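Local structure of malarial CLPB2 atpase/hsp101 protein (Plasmodium falciparum, 4IRF) at residues 114-119 with 146-151. The protein probably acts as an ATP-hydrolysing chaperone of the ClpA/ClpB family; this chain is its N-terminal cargo-binding domain. Sequence-based numbering, arbitrary orientation.
Sequences VEHLLS and KRKFEK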
# COMPACT_ATOMS: atom_id res chain seq x y z
N VAL A 114 -5.24 7.06 0.41
CA VAL A 114 -3.95 6.42 0.27
C VAL A 114 -3.09 6.43 1.52
O VAL A 114 -2.39 5.47 1.80
CB VAL A 114 -3.18 7.03 -0.93
CG1 VAL A 114 -1.90 6.29 -1.18
CG2 VAL A 114 -4.03 6.94 -2.17
N GLU A 115 -3.12 7.53 2.29
CA GLU A 115 -2.32 7.59 3.52
C GLU A 115 -2.79 6.55 4.52
O GLU A 115 -2.00 6.05 5.32
CB GLU A 115 -2.45 8.96 4.18
CG GLU A 115 -1.84 10.11 3.37
CD GLU A 115 -2.78 10.69 2.31
OE1 GLU A 115 -3.83 10.09 1.97
OE2 GLU A 115 -2.45 11.80 1.80
N HIS A 116 -4.09 6.29 4.53
CA HIS A 116 -4.66 5.33 5.48
C HIS A 116 -4.27 3.90 5.09
O HIS A 116 -3.93 3.09 5.95
CB HIS A 116 -6.18 5.50 5.55
CG HIS A 116 -6.56 6.91 5.89
ND1 HIS A 116 -7.29 7.71 5.04
CD2 HIS A 116 -6.25 7.68 6.96
CE1 HIS A 116 -7.44 8.91 5.59
NE2 HIS A 116 -6.82 8.91 6.75
N LEU A 117 -4.26 3.65 3.79
CA LEU A 117 -3.77 2.39 3.25
C LEU A 117 -2.30 2.26 3.58
O LEU A 117 -1.83 1.19 4.03
CB LEU A 117 -4.04 2.35 1.74
CG LEU A 117 -3.70 1.07 1.01
CD1 LEU A 117 -4.43 -0.13 1.63
CD2 LEU A 117 -4.10 1.25 -0.42
N LEU A 118 -1.55 3.36 3.45
CA LEU A 118 -0.13 3.33 3.79
C LEU A 118 0.06 2.91 5.26
O LEU A 118 0.90 2.06 5.58
CB LEU A 118 0.54 4.70 3.48
CG LEU A 118 2.07 4.69 3.62
CD1 LEU A 118 2.72 4.13 2.39
CD2 LEU A 118 2.55 6.10 3.90
N SER A 119 -0.77 3.46 6.16
CA SER A 119 -0.66 3.13 7.57
C SER A 119 -0.96 1.64 7.78
O SER A 119 -0.25 0.94 8.51
CB SER A 119 -1.65 3.99 8.36
OG SER A 119 -1.56 3.66 9.73
N LYS A 146 -1.53 12.82 10.51
CA LYS A 146 -1.86 14.03 11.28
C LYS A 146 -1.90 15.25 10.36
O LYS A 146 -2.85 16.03 10.39
CB LYS A 146 -0.85 14.22 12.42
CG LYS A 146 -1.07 15.45 13.30
CD LYS A 146 -0.03 15.52 14.40
CE LYS A 146 -0.24 16.73 15.30
NZ LYS A 146 -0.19 18.02 14.54
N ARG A 147 -0.95 15.41 9.45
CA ARG A 147 -1.01 16.54 8.53
C ARG A 147 -2.15 16.49 7.56
O ARG A 147 -2.72 17.48 7.21
CB ARG A 147 0.28 16.66 7.71
CG ARG A 147 1.55 16.82 8.49
CD ARG A 147 2.66 17.31 7.59
NE ARG A 147 3.20 16.23 6.80
CZ ARG A 147 4.11 15.41 7.26
NH1 ARG A 147 4.60 15.59 8.45
NH2 ARG A 147 4.53 14.43 6.52
N LYS A 148 -2.46 15.34 7.14
CA LYS A 148 -3.58 15.22 6.26
C LYS A 148 -4.86 15.67 6.96
O LYS A 148 -5.66 16.34 6.41
CB LYS A 148 -3.71 13.80 5.73
CG LYS A 148 -4.83 13.69 4.75
CD LYS A 148 -5.09 12.25 4.43
CE LYS A 148 -6.16 12.11 3.40
NZ LYS A 148 -5.80 12.57 2.06
N PHE A 149 -5.09 15.24 8.18
CA PHE A 149 -6.29 15.67 8.88
C PHE A 149 -6.37 17.22 8.99
O PHE A 149 -7.39 17.92 8.74
CB PHE A 149 -6.24 15.00 10.25
CG PHE A 149 -7.22 15.50 11.23
CD1 PHE A 149 -8.54 15.51 10.95
CD2 PHE A 149 -6.80 15.92 12.43
CE1 PHE A 149 -9.45 15.95 11.87
CE2 PHE A 149 -7.69 16.37 13.36
CZ PHE A 149 -9.02 16.38 13.07
N GLU A 150 -5.22 17.74 9.34
CA GLU A 150 -5.12 19.16 9.63
C GLU A 150 -5.37 20.01 8.43
O GLU A 150 -5.78 21.12 8.57
CB GLU A 150 -3.87 19.52 10.41
CG GLU A 150 -3.96 19.01 11.82
CD GLU A 150 -2.79 19.35 12.70
OE1 GLU A 150 -1.70 19.62 12.17
OE2 GLU A 150 -2.96 19.33 13.91
N LYS A 151 -5.18 19.48 7.23
CA LYS A 151 -5.46 20.21 6.01
C LYS A 151 -6.93 20.30 5.76
O LYS A 151 -7.37 21.10 4.98
CB LYS A 151 -4.76 19.55 4.82
CG LYS A 151 -3.24 19.63 4.86
CD LYS A 151 -2.62 18.93 3.66
CE LYS A 151 -1.10 19.03 3.70
NZ LYS A 151 -0.48 18.33 2.54
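K148 reaches across from the C-terminal part of helix 138-151 and sets its ammonium group on the carboxylate of E115, in the first turn of helix 114-121. The salt bridge is also a hydrogen bond, NZ of K148 to OE1 of E115 at 3.2 Å. NZ comes in from above the carboxylate, 45° out of its plane, and lies 3.4 Å from OE2 of E115 as well. The two side chains cross at about a right angle, and the aliphatic part of the lysine shares in the contact: CD of K148 packs 3.5 Å from CD of E115, over the carboxylate carbon. The lysine chain runs extended from CG, which is anti to the backbone N (chi1 -177°), and turns only at the last torsion (chi4 69°), which brings NZ over E115. Next to the glutamate, the H116 ring touches the same lysine: CE1 of H116 lies 4.1 Å from CE of K148, which approaches the ring obliquely. Both helices belong to the largely helical Clp N-terminal (Clp R) domain; here the C-terminal part of helix 138-151 is tied to the start of helix 114-121, with E115 and K148 the nearest pair, CA to CA 8.2 Å. D113, just ahead of helix 114-121, forms a second salt bridge with NZ of K148, so two carboxylates share one ammonium, which would probably favour its charged form. The backbone N of D113 is also hydrogen-bonded to ND1 of H116, which helps hold the turn of the imidazole. The hydroxyl of Y49, on helix 48-56, is hydrogen-bonded to OE2 of E115 and forms a weak hydrogen bond with NZ of K148. On helix 138-151, L145 is touched by both E115 and H116, and I144 by E115.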